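PDB 2WVQ: heterokaryon incompatibility protein s from Podospora anserina, which forms the [het-s] prion and, on meeting het-S from an incompatible cell, triggers a lethal reaction that prevents viable heterokaryons. Local coordinates for residues Asn23-Cys28 against Glu89-Leu94; Phe29-Leu34 against Leu146-Ala151; Ser57-Ala62 against Phe178-Val183; Gln82-Ile87 against Asp172-Ala177. The protein carries 2 engineered substitutions. All blocks are in the same frame, centred on the assembly; numbering follows the deposited sequence.

Overall arrangement
From the N terminus of this globular HeLo domain, helix 18-28 reaches helix 79-108 in interaction 1, closing a loop of 60 residues. Interaction 2 begins at the next residue and ties 29-34 to the loop leading into strand 152-154. Helix 42-62 then meets 178-183 in interaction 3, and the loop it closes encloses interaction 4, which joins helix 79-108 to helix 157-176. Every other pair of contacts crosses, so the chain interlocks rather than folding in successive units. Interactions 3 and 4 touch through W59 and F178, their centres about 12 Å apart; interactions 2 and 3 lie on opposite sides of the chain's centre. Interactions 1 and 4, both using helix 79-108, also border the second subunit.

Interaction 1: residues Asn23-Cys28 against Glu89-Leu94; sequences NNCVAC and EEILLL. Engineered in segment 23-28: A27 (natural residue Asp).
C25 and L92 mark the closest backbone approach, with CA atoms 6.0 Å apart, between two helical segments whose axes run 9.4 Å apart in the same general direction and cross at 27°. The side chains fill that spacing with apolar contacts. C25 carries most of its side: its SG lies 3.5 Å from L92 CD1 and 3.7 Å from I91 CB, so one sulfur bridges two consecutive residues of 89-94. With chi1 at -71°, SG sits beside the backbone N of C25 and is directed into the gap. I91 answers with its short branch, CG2, which approaches C25 CB to 4.0 Å. L92 leans across with a single methyl, CD1, which packs against the backbone of N24 and C25 and comes within 3.9 Å of C28 SG, so it touches both sulfurs, which stand one turn apart. The chi2 of L92, 15°, is far from a staggered value, so the modelled place of CD1 deserves some caution. Beyond the pair, L56 of helix 42-62 touches both C25 and I91, while E89 and E90, on another side of helix 79-108, form salt bridges with K100 and R104 of the second subunit. Sulfur and branched carbons meeting between nearly aligned helices, with a third helix laid over the seam, is helix packing in the core of an all-helical HeLo domain.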
loop_
_atom_site.group_PDB
_atom_site.type_symbol
_atom_site.label_atom_id
_atom_site.label_comp_id
_atom_site.label_asym_id
_atom_site.label_seq_id
_atom_site.Cartn_x
_atom_site.Cartn_y
_atom_site.Cartn_z
ATOM N N ASN A 23 10.694 1.104 16.393
ATOM C CA ASN A 23 12.025 1.712 16.151
ATOM C C ASN A 23 12.530 1.432 14.729
ATOM O O ASN A 23 13.142 2.292 14.109
ATOM C CB ASN A 23 13.072 1.334 17.223
ATOM C CG ASN A 23 12.749 1.945 18.615
ATOM O OD1 ASN A 23 12.357 3.115 18.725
ATOM N ND2 ASN A 23 12.855 1.132 19.649
ATOM N N ASN A 24 12.207 0.247 14.224
ATOM C CA ASN A 24 12.443 -0.110 12.796
ATOM C C ASN A 24 11.715 0.754 11.761
ATOM O O ASN A 24 12.316 1.122 10.735
ATOM C CB ASN A 24 12.213 -1.623 12.589
ATOM C CG ASN A 24 13.257 -2.472 13.345
ATOM O OD1 ASN A 24 14.319 -1.960 13.721
ATOM N ND2 ASN A 24 12.973 -3.757 13.557
ATOM N N CYS A 25 10.452 1.082 12.031
ATOM C CA CYS A 25 9.631 1.994 11.247
ATOM C C CYS A 25 10.286 3.371 11.121
ATOM O O CYS A 25 10.438 3.924 10.004
ATOM C CB CYS A 25 8.192 2.144 11.833
ATOM S SG CYS A 25 7.067 0.717 11.683
ATOM N N VAL A 26 10.665 3.940 12.261
ATOM C CA VAL A 26 11.320 5.280 12.266
ATOM C C VAL A 26 12.622 5.195 11.448
ATOM O O VAL A 26 12.879 6.031 10.582
ATOM C CB VAL A 26 11.581 5.810 13.713
ATOM C CG1 VAL A 26 12.391 7.214 13.672
ATOM C CG2 VAL A 26 10.249 5.947 14.471
ATOM N N ALA A 27 13.397 4.135 11.661
ATOM C CA ALA A 27 14.645 3.954 10.906
ATOM C C ALA A 27 14.461 3.773 9.384
ATOM O O ALA A 27 15.396 4.098 8.625
ATOM C CB ALA A 27 15.497 2.848 11.499
ATOM N N CYS A 28 13.283 3.310 8.943
ATOM C CA CYS A 28 12.936 3.156 7.491
ATOM C C CYS A 28 13.083 4.435 6.715
ATOM O O CYS A 28 13.571 4.405 5.601
ATOM C CB CYS A 28 11.517 2.647 7.266
ATOM S SG CYS A 28 11.260 0.839 7.459
ATOM N N GLU A 89 3.544 -3.139 12.084
ATOM C CA GLU A 89 3.853 -4.171 11.081
ATOM C C GLU A 89 3.387 -3.679 9.689
ATOM O O GLU A 89 4.140 -3.779 8.725
ATOM C CB GLU A 89 3.214 -5.524 11.419
ATOM C CG GLU A 89 3.899 -6.283 12.517
ATOM C CD GLU A 89 3.055 -7.393 13.108
ATOM O OE1 GLU A 89 3.637 -8.223 13.830
ATOM O OE2 GLU A 89 1.828 -7.434 12.877
ATOM N N GLU A 90 2.174 -3.120 9.603
ATOM C CA GLU A 90 1.678 -2.537 8.347
ATOM C C GLU A 90 2.501 -1.317 7.817
ATOM O O GLU A 90 2.686 -1.187 6.597
ATOM C CB GLU A 90 0.177 -2.253 8.426
ATOM C CG GLU A 90 -0.534 -2.658 7.089
ATOM C CD GLU A 90 -2.006 -2.377 7.066
ATOM O OE1 GLU A 90 -2.495 -1.886 6.024
ATOM O OE2 GLU A 90 -2.689 -2.650 8.087
ATOM N N ILE A 91 3.041 -0.463 8.700
ATOM C CA ILE A 91 3.988 0.602 8.234
ATOM C C ILE A 91 5.238 -0.037 7.591
ATOM O O ILE A 91 5.704 0.420 6.533
ATOM C CB ILE A 91 4.384 1.659 9.371
ATOM C CG1 ILE A 91 3.170 2.468 9.788
ATOM C CG2 ILE A 91 5.494 2.636 8.885
ATOM C CD1 ILE A 91 3.299 3.196 11.151
ATOM N N LEU A 92 5.751 -1.100 8.213
ATOM C CA LEU A 92 6.853 -1.880 7.655
ATOM C C LEU A 92 6.591 -2.459 6.249
ATOM O O LEU A 92 7.466 -2.371 5.374
ATOM C CB LEU A 92 7.307 -2.988 8.616
ATOM C CG LEU A 92 8.548 -2.787 9.539
ATOM C CD1 LEU A 92 9.038 -1.389 9.702
ATOM C CD2 LEU A 92 8.504 -3.525 10.889
ATOM N N LEU A 93 5.414 -3.073 6.073
ATOM C CA LEU A 93 4.926 -3.567 4.752
ATOM C C LEU A 93 4.850 -2.440 3.696
ATOM O O LEU A 93 5.144 -2.656 2.516
ATOM C CB LEU A 93 3.547 -4.217 4.924
ATOM C CG LEU A 93 3.308 -5.722 5.063
ATOM C CD1 LEU A 93 4.508 -6.509 5.538
ATOM C CD2 LEU A 93 2.092 -6.008 5.915
ATOM N N LEU A 94 4.394 -1.280 4.128
ATOM C CA LEU A 94 4.348 -0.052 3.347
ATOM C C LEU A 94 5.700 0.324 2.708
ATOM O O LEU A 94 5.777 0.679 1.528
ATOM C CB LEU A 94 3.856 1.097 4.269
ATOM C CG LEU A 94 3.484 2.446 3.667
ATOM C CD1 LEU A 94 2.488 2.181 2.509
ATOM C CD2 LEU A 94 2.827 3.326 4.743
#

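Interaction 2: residues Phe29-Leu34 against Leu146-Ala151; sequences FEYVQL and LAKKTA
Y31 and A151 bring the two backbones together, with CA atoms 4.5 Å apart, where the irregular segment 146-151 runs up to 29-34 just ahead of strand 152-154. A CA-H...O contact marks the spot: A151 CA lies 3.4 Å from Y31 O, with an angle of 130° at the hydrogen. Away from this point the Y31 ring does most of the touching. K149 CB stands over its face, 3.6 Å from the ring centroid and only 9° off the normal, which meets the geometry of a CH-pi contact. From there the lysine does not extend: bends at chi2, chi3 (91°) and chi4 carry it out past the CD1-CE1 side of the ring, where NZ ends 3.4 Å from Y31 CD1. Near the phenol end, Y31 OH passes 3.7 Å from A147 O. Further along, the extended chain of Q33 sets OE1 3.8 Å from A151 CB. T150 turns its hydroxyl elsewhere, to a hydrogen bond with Q99. Backbone hydrogen bonds link Y31 and Q33 to W152, and Q33 also to L154. The contact is therefore the surface approach to a two-stranded parallel sheet, with the aromatic side chain of Y31 lying against the loop that leads into the second strand.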
loop_
_atom_site.group_PDB
_atom_site.type_symbol
_atom_site.label_atom_id
_atom_site.label_comp_id
_atom_site.label_asym_id
_atom_site.label_seq_id
_atom_site.Cartn_x
_atom_site.Cartn_y
_atom_site.Cartn_z
ATOM N N PHE A 29 12.620 5.535 7.299
ATOM C CA PHE A 29 12.784 6.879 6.754
ATOM C C PHE A 29 14.229 7.322 6.399
ATOM O O PHE A 29 14.412 8.136 5.507
ATOM C CB PHE A 29 12.146 7.935 7.684
ATOM C CG PHE A 29 10.607 7.956 7.685
ATOM C CD1 PHE A 29 9.860 7.238 8.668
ATOM C CD2 PHE A 29 9.925 8.730 6.771
ATOM C CE1 PHE A 29 8.457 7.262 8.685
ATOM C CE2 PHE A 29 8.501 8.793 6.797
ATOM C CZ PHE A 29 7.768 8.041 7.767
ATOM N N GLU A 30 15.226 6.783 7.081
ATOM C CA GLU A 30 16.614 7.183 6.878
ATOM C C GLU A 30 17.217 6.662 5.569
ATOM O O GLU A 30 18.129 7.256 5.022
ATOM C CB GLU A 30 17.451 6.730 8.072
ATOM C CG GLU A 30 17.253 7.656 9.265
ATOM C CD GLU A 30 17.478 7.008 10.612
ATOM O OE1 GLU A 30 16.898 7.524 11.589
ATOM O OE2 GLU A 30 18.239 6.017 10.704
ATOM N N TYR A 31 16.720 5.539 5.088
ATOM C CA TYR A 31 17.271 4.933 3.869
ATOM C C TYR A 31 16.684 5.550 2.581
ATOM O O TYR A 31 17.085 5.148 1.469
ATOM C CB TYR A 31 17.098 3.410 3.921
ATOM C CG TYR A 31 17.675 2.817 5.186
ATOM C CD1 TYR A 31 16.847 2.481 6.270
ATOM C CD2 TYR A 31 19.064 2.631 5.327
ATOM C CE1 TYR A 31 17.388 1.952 7.457
ATOM C CE2 TYR A 31 19.609 2.105 6.521
ATOM C CZ TYR A 31 18.762 1.764 7.574
ATOM O OH TYR A 31 19.294 1.226 8.736
ATOM N N VAL A 32 15.749 6.504 2.714
ATOM C CA VAL A 32 15.044 7.013 1.522
ATOM C C VAL A 32 15.544 8.305 0.850
ATOM O O VAL A 32 15.675 9.371 1.455
ATOM C CB VAL A 32 13.464 6.789 1.493
ATOM C CG1 VAL A 32 12.839 6.501 2.858
ATOM C CG2 VAL A 32 12.705 7.845 0.642
ATOM N N GLN A 33 15.862 8.127 -0.433
ATOM C CA GLN A 33 16.316 9.179 -1.322
ATOM C C GLN A 33 15.160 9.620 -2.235
ATOM O O GLN A 33 14.183 8.886 -2.427
ATOM C CB GLN A 33 17.442 8.644 -2.200
ATOM C CG GLN A 33 18.733 8.256 -1.506
ATOM C CD GLN A 33 19.582 7.350 -2.386
ATOM O OE1 GLN A 33 20.727 7.065 -2.083
ATOM N NE2 GLN A 33 19.010 6.902 -3.497
ATOM N N LEU A 34 15.244 10.840 -2.773
ATOM C CA LEU A 34 14.257 11.274 -3.758
ATOM C C LEU A 34 14.951 11.453 -5.109
ATOM O O LEU A 34 16.013 12.062 -5.196
ATOM C CB LEU A 34 13.527 12.560 -3.339
ATOM C CG LEU A 34 12.706 12.507 -2.039
ATOM C CD1 LEU A 34 11.894 13.777 -1.922
ATOM C CD2 LEU A 34 11.791 11.283 -2.000
ATOM N N LEU A 146 25.380 0.031 14.170
ATOM C CA LEU A 146 25.862 0.694 12.958
ATOM C C LEU A 146 25.376 0.022 11.679
ATOM O O LEU A 146 25.775 0.423 10.570
ATOM C CB LEU A 146 27.397 0.765 12.965
ATOM C CG LEU A 146 27.974 1.653 14.067
ATOM C CD1 LEU A 146 29.460 1.872 13.857
ATOM C CD2 LEU A 146 27.231 2.976 14.124
ATOM N N ALA A 147 24.517 -0.989 11.847
ATOM C CA ALA A 147 24.045 -1.837 10.749
ATOM C C ALA A 147 23.148 -1.037 9.819
ATOM O O ALA A 147 22.187 -0.395 10.275
ATOM C CB ALA A 147 23.310 -3.065 11.292
ATOM N N LYS A 148 23.486 -1.057 8.529
ATOM C CA LYS A 148 22.704 -0.361 7.499
ATOM C C LYS A 148 21.835 -1.320 6.662
ATOM O O LYS A 148 22.171 -2.501 6.498
ATOM C CB LYS A 148 23.622 0.448 6.566
ATOM C CG LYS A 148 23.873 1.902 6.994
ATOM C CD LYS A 148 24.502 2.711 5.840
ATOM C CE LYS A 148 25.395 3.871 6.340
ATOM N NZ LYS A 148 26.546 3.457 7.230
ATOM N N LYS A 149 20.699 -0.791 6.191
ATOM C CA LYS A 149 19.908 -1.346 5.082
ATOM C C LYS A 149 20.362 -0.632 3.802
ATOM O O LYS A 149 20.907 0.481 3.870
ATOM C CB LYS A 149 18.404 -1.106 5.331
ATOM C CG LYS A 149 17.689 -2.248 6.068
ATOM C CD LYS A 149 16.628 -1.759 7.082
ATOM C CE LYS A 149 15.193 -1.603 6.517
ATOM N NZ LYS A 149 14.904 -0.241 5.929
ATOM N N THR A 150 20.147 -1.263 2.643
ATOM C CA THR A 150 20.392 -0.623 1.331
ATOM C C THR A 150 19.548 0.659 1.174
ATOM O O THR A 150 18.328 0.621 1.390
ATOM C CB THR A 150 20.084 -1.594 0.130
ATOM O OG1 THR A 150 18.695 -1.987 0.148
ATOM C CG2 THR A 150 20.989 -2.855 0.169
ATOM N N ALA A 151 20.202 1.773 0.833
ATOM C CA ALA A 151 19.530 3.044 0.518
ATOM C C ALA A 151 18.774 2.889 -0.793
ATOM O O ALA A 151 19.229 2.187 -1.693
ATOM C CB ALA A 151 20.532 4.198 0.433
#

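Interaction 3: residues Ser57-Ala62 against Phe178-Val183; sequences SRWGEA and FPIEAV
I180 holds CG1 between its backbone N and carbonyl carbon (chi1 60°), and an extended chi2 then carries CD1 forward between W59 and A62. W59 has CG anti to its own N (chi1 179°), which swings the indole out along the same gap. The result is close: I180 CD1 lies 3.4 Å from W59 CD1 and 3.5 Å from A62 CB, the latter tighter than usual van der Waals contact. Deeper in, the six-membered ring of W59 presents its edge to the face of F178 in an offset edge-to-face pair, centroids 5.7 Å apart and planes inclined at 71°; the nearest carbons are W59 CZ2 and F178 CE1, at 3.8 Å. At the outer end V183 sets CG1 3.7 Å from A62 CB. P179 centres an inverse gamma turn, and I180 occupies the N-cap position of helix 181-191. W59 NE1 makes a weak hydrogen bond to L174 O, while F178 also rests on A84 of helix 79-108. F178 and I180 of the connection between helices 157-176 and 181-191, with V183 at the start of the latter, thus pack on the end of helix 42-62: a helix-to-helix linker anchored by its buried apolar side chains, in an all-helical domain.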
loop_
_atom_site.group_PDB
_atom_site.type_symbol
_atom_site.label_atom_id
_atom_site.label_comp_id
_atom_site.label_asym_id
_atom_site.label_seq_id
_atom_site.Cartn_x
_atom_site.Cartn_y
_atom_site.Cartn_z
ATOM N N SER A 57 7.637 9.432 15.418
ATOM C CA SER A 57 8.455 9.398 16.618
ATOM C C SER A 57 7.828 10.117 17.846
ATOM O O SER A 57 8.035 9.651 18.956
ATOM C CB SER A 57 9.893 9.801 16.354
ATOM O OG SER A 57 10.092 11.169 16.508
ATOM N N ARG A 58 7.089 11.215 17.641
ATOM C CA ARG A 58 6.352 11.871 18.703
ATOM C C ARG A 58 5.448 10.909 19.436
ATOM O O ARG A 58 5.372 10.975 20.657
ATOM C CB ARG A 58 5.575 13.113 18.260
ATOM C CG ARG A 58 5.137 14.088 19.441
ATOM C CD ARG A 58 4.265 15.224 18.911
ATOM N NE ARG A 58 4.952 15.892 17.797
ATOM C CZ ARG A 58 4.493 16.059 16.549
ATOM N NH1 ARG A 58 3.292 15.643 16.196
ATOM N NH2 ARG A 58 5.255 16.684 15.652
ATOM N N TRP A 59 4.770 10.030 18.688
ATOM C CA TRP A 59 3.931 9.006 19.257
ATOM C C TRP A 59 4.671 8.063 20.193
ATOM O O TRP A 59 4.160 7.747 21.284
ATOM C CB TRP A 59 3.198 8.184 18.185
ATOM C CG TRP A 59 2.351 7.126 18.811
ATOM C CD1 TRP A 59 1.086 7.270 19.272
ATOM C CD2 TRP A 59 2.720 5.767 19.056
ATOM N NE1 TRP A 59 0.641 6.089 19.811
ATOM C CE2 TRP A 59 1.626 5.149 19.685
ATOM C CE3 TRP A 59 3.878 5.012 18.802
ATOM C CZ2 TRP A 59 1.629 3.799 20.050
ATOM C CZ3 TRP A 59 3.879 3.662 19.156
ATOM C CH2 TRP A 59 2.766 3.073 19.789
ATOM N N GLY A 60 5.828 7.571 19.762
ATOM C CA GLY A 60 6.611 6.681 20.618
ATOM C C GLY A 60 7.021 7.367 21.903
ATOM O O GLY A 60 7.044 6.732 22.979
ATOM N N GLU A 61 7.325 8.665 21.816
ATOM C CA GLU A 61 7.681 9.446 23.013
ATOM C C GLU A 61 6.489 9.646 23.944
ATOM O O GLU A 61 6.645 9.576 25.187
ATOM C CB GLU A 61 8.257 10.822 22.601
ATOM C CG GLU A 61 8.777 11.711 23.744
ATOM C CD GLU A 61 10.086 11.226 24.356
ATOM O OE1 GLU A 61 10.641 10.209 23.897
ATOM O OE2 GLU A 61 10.578 11.875 25.304
ATOM N N ALA A 62 5.319 9.917 23.353
ATOM C CA ALA A 62 4.083 10.190 24.086
ATOM C C ALA A 62 3.633 8.990 24.936
ATOM O O ALA A 62 3.159 9.121 26.084
ATOM C CB ALA A 62 2.991 10.553 23.114
ATOM N N PHE A 178 -4.504 5.287 22.282
ATOM C CA PHE A 178 -3.831 5.666 23.531
ATOM C C PHE A 178 -4.239 7.072 24.001
ATOM O O PHE A 178 -4.506 7.945 23.167
ATOM C CB PHE A 178 -2.304 5.510 23.381
ATOM C CG PHE A 178 -1.871 4.089 23.125
ATOM C CD1 PHE A 178 -1.861 3.557 21.829
ATOM C CD2 PHE A 178 -1.492 3.265 24.181
ATOM C CE1 PHE A 178 -1.480 2.226 21.622
ATOM C CE2 PHE A 178 -1.101 1.959 23.965
ATOM C CZ PHE A 178 -1.108 1.438 22.679
ATOM N N PRO A 179 -4.315 7.290 25.338
ATOM C CA PRO A 179 -4.810 8.568 25.883
ATOM C C PRO A 179 -3.791 9.730 25.833
ATOM O O PRO A 179 -3.489 10.326 26.874
ATOM C CB PRO A 179 -5.124 8.197 27.343
ATOM C CG PRO A 179 -4.076 7.211 27.680
ATOM C CD PRO A 179 -3.960 6.355 26.427
ATOM N N ILE A 180 -3.279 10.067 24.644
ATOM C CA ILE A 180 -2.133 10.983 24.561
ATOM C C ILE A 180 -2.371 12.329 23.839
ATOM O O ILE A 180 -1.422 12.960 23.365
ATOM C CB ILE A 180 -0.870 10.278 23.965
ATOM C CG1 ILE A 180 -1.161 9.755 22.545
ATOM C CG2 ILE A 180 -0.376 9.187 24.910
ATOM C CD1 ILE A 180 0.039 9.253 21.793
ATOM N N GLU A 181 -3.620 12.788 23.784
ATOM C CA GLU A 181 -3.901 14.001 23.011
ATOM C C GLU A 181 -3.108 15.218 23.525
ATOM O O GLU A 181 -2.324 15.813 22.766
ATOM C CB GLU A 181 -5.400 14.298 22.931
ATOM C CG GLU A 181 -5.792 14.869 21.579
ATOM C CD GLU A 181 -6.896 15.905 21.652
ATOM O OE1 GLU A 181 -8.031 15.549 22.058
ATOM O OE2 GLU A 181 -6.630 17.074 21.278
ATOM N N ALA A 182 -3.299 15.555 24.806
ATOM C CA ALA A 182 -2.647 16.712 25.442
ATOM C C ALA A 182 -1.106 16.607 25.468
ATOM O O ALA A 182 -0.401 17.602 25.317
ATOM C CB ALA A 182 -3.192 16.927 26.890
ATOM N N VAL A 183 -0.620 15.385 25.701
ATOM C CA VAL A 183 0.819 15.042 25.671
ATOM C C VAL A 183 1.468 15.331 24.297
ATOM O O VAL A 183 2.558 15.920 24.221
ATOM C CB VAL A 183 1.047 13.548 26.099
ATOM C CG1 VAL A 183 2.462 13.100 25.808
ATOM C CG2 VAL A 183 0.721 13.339 27.596
#

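Interaction 4: residues Gln82-Ile87 against Asp172-Ala177; sequences QLAKSI and DELEKA
I87 and L83, which both face 172-177, are joined by the shortest sound polar bond of segment 82-87, a helical one from I87 N to L83 O at 3.0 Å. It sets them one turn apart on segment 82-87 of helix 79-108, which runs antiparallel to 172-176, the two segments at 167° with a closest axis approach of 9.7 Å. I87 is the main contributor from its helix. Its CD1 meets both L174 CD1 and E173 CB at 3.6 Å, and its CG2, anti to the backbone N, reaches the same L174 CD1, so the leucine methyl sits against the fork of the isoleucine, touching both branches. The side chains of I87 and L174 lie alongside one another, pointing opposite ways. A84 CB approaches L174 CD1 from a different direction, at 3.8 Å. L83 CD2 lies 4.2 Å from A177 CB, a looser contact. Polar groups lie at the margin: E173 OE1 forms a salt bridge with R104 of the second subunit, and S86 OG hydrogen-bonds to the same arginine. A177 O accepts from S80 OG. The chemistry implies division of labour: apolar branches join the two helices within the chain, while E173, with its CB against I87, sends its charge across the subunit boundary, consistent with a seam that also serves the homodimer.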
loop_
_atom_site.group_PDB
_atom_site.type_symbol
_atom_site.label_atom_id
_atom_site.label_comp_id
_atom_site.label_asym_id
_atom_site.label_seq_id
_atom_site.Cartn_x
_atom_site.Cartn_y
_atom_site.Cartn_z
ATOM N N GLN A 82 -1.970 -4.611 21.036
ATOM C CA GLN A 82 -2.202 -5.497 19.852
ATOM C C GLN A 82 -2.468 -4.686 18.586
ATOM O O GLN A 82 -2.020 -5.053 17.492
ATOM C CB GLN A 82 -3.378 -6.457 20.098
ATOM C CG GLN A 82 -3.160 -7.481 21.212
ATOM C CD GLN A 82 -4.331 -8.436 21.405
ATOM O OE1 GLN A 82 -4.172 -9.494 22.002
ATOM N NE2 GLN A 82 -5.511 -8.073 20.902
ATOM N N LEU A 83 -3.213 -3.592 18.747
ATOM C CA LEU A 83 -3.535 -2.668 17.677
ATOM C C LEU A 83 -2.307 -1.936 17.178
ATOM O O LEU A 83 -2.095 -1.874 15.944
ATOM C CB LEU A 83 -4.634 -1.690 18.115
ATOM C CG LEU A 83 -6.129 -1.973 18.021
ATOM C CD1 LEU A 83 -6.582 -3.251 18.692
ATOM C CD2 LEU A 83 -6.942 -0.825 18.591
ATOM N N ALA A 84 -1.470 -1.422 18.112
ATOM C CA ALA A 84 -0.208 -0.775 17.746
ATOM C C ALA A 84 0.776 -1.708 17.033
ATOM O O ALA A 84 1.476 -1.281 16.136
ATOM C CB ALA A 84 0.491 -0.124 18.967
ATOM N N LYS A 85 0.839 -2.956 17.469
ATOM C CA LYS A 85 1.709 -3.953 16.843
ATOM C C LYS A 85 1.320 -4.213 15.368
ATOM O O LYS A 85 2.171 -4.256 14.489
ATOM C CB LYS A 85 1.623 -5.259 17.637
ATOM C CG LYS A 85 2.604 -6.306 17.151
ATOM C CD LYS A 85 2.623 -7.510 18.049
ATOM C CE LYS A 85 3.788 -8.430 17.648
ATOM N NZ LYS A 85 3.257 -9.549 16.820
ATOM N N SER A 86 0.029 -4.413 15.117
ATOM C CA SER A 86 -0.471 -4.518 13.754
ATOM C C SER A 86 -0.157 -3.280 12.921
ATOM O O SER A 86 0.274 -3.416 11.785
ATOM C CB SER A 86 -1.962 -4.781 13.769
ATOM O OG SER A 86 -2.401 -5.116 12.480
ATOM N N ILE A 87 -0.332 -2.083 13.485
ATOM C CA ILE A 87 -0.156 -0.830 12.725
ATOM C C ILE A 87 1.296 -0.653 12.304
ATOM O O ILE A 87 1.622 -0.285 11.168
ATOM C CB ILE A 87 -0.626 0.412 13.519
ATOM C CG1 ILE A 87 -2.146 0.504 13.529
ATOM C CG2 ILE A 87 -0.057 1.676 12.872
ATOM C CD1 ILE A 87 -2.742 1.206 14.745
ATOM N N ASP A 172 -2.601 8.473 12.986
ATOM C CA ASP A 172 -3.979 8.757 13.450
ATOM C C ASP A 172 -4.530 7.573 14.242
ATOM O O ASP A 172 -5.072 7.758 15.342
ATOM C CB ASP A 172 -4.963 9.042 12.299
ATOM C CG ASP A 172 -4.718 10.378 11.597
ATOM O OD1 ASP A 172 -5.322 10.607 10.517
ATOM O OD2 ASP A 172 -3.921 11.193 12.112
ATOM N N GLU A 173 -4.423 6.373 13.667
ATOM C CA GLU A 173 -4.865 5.121 14.303
ATOM C C GLU A 173 -4.144 4.851 15.642
ATOM O O GLU A 173 -4.788 4.483 16.642
ATOM C CB GLU A 173 -4.658 3.941 13.347
ATOM C CG GLU A 173 -5.873 3.546 12.518
ATOM C CD GLU A 173 -5.701 2.180 11.838
ATOM O OE1 GLU A 173 -6.382 1.202 12.243
ATOM O OE2 GLU A 173 -4.884 2.082 10.888
ATOM N N LEU A 174 -2.826 5.045 15.648
ATOM C CA LEU A 174 -1.948 4.895 16.831
ATOM C C LEU A 174 -2.294 5.852 17.955
ATOM O O LEU A 174 -2.318 5.460 19.134
ATOM C CB LEU A 174 -0.492 5.138 16.433
ATOM C CG LEU A 174 0.617 4.094 16.351
ATOM C CD1 LEU A 174 0.156 2.650 16.357
ATOM C CD2 LEU A 174 1.584 4.377 15.208
ATOM N N GLU A 175 -2.518 7.112 17.595
ATOM C CA GLU A 175 -2.920 8.139 18.554
ATOM C C GLU A 175 -4.336 7.908 19.114
ATOM O O GLU A 175 -4.623 8.296 20.236
ATOM C CB GLU A 175 -2.791 9.542 17.938
ATOM C CG GLU A 175 -1.355 10.058 17.780
ATOM C CD GLU A 175 -1.282 11.327 16.918
ATOM O OE1 GLU A 175 -0.185 11.700 16.438
ATOM O OE2 GLU A 175 -2.335 11.951 16.710
ATOM N N LYS A 176 -5.215 7.287 18.321
ATOM C CA LYS A 176 -6.577 6.947 18.741
ATOM C C LYS A 176 -6.587 5.856 19.836
ATOM O O LYS A 176 -7.466 5.846 20.696
ATOM C CB LYS A 176 -7.418 6.493 17.522
ATOM C CG LYS A 176 -8.911 6.885 17.525
ATOM C CD LYS A 176 -9.790 5.860 18.291
ATOM C CE LYS A 176 -11.182 6.383 18.602
ATOM N NZ LYS A 176 -11.986 6.668 17.364
ATOM N N ALA A 177 -5.625 4.934 19.791
ATOM C CA ALA A 177 -5.628 3.784 20.700
ATOM C C ALA A 177 -5.037 4.077 22.095
ATOM O O ALA A 177 -5.060 3.213 22.977
ATOM C CB ALA A 177 -4.923 2.590 20.046
#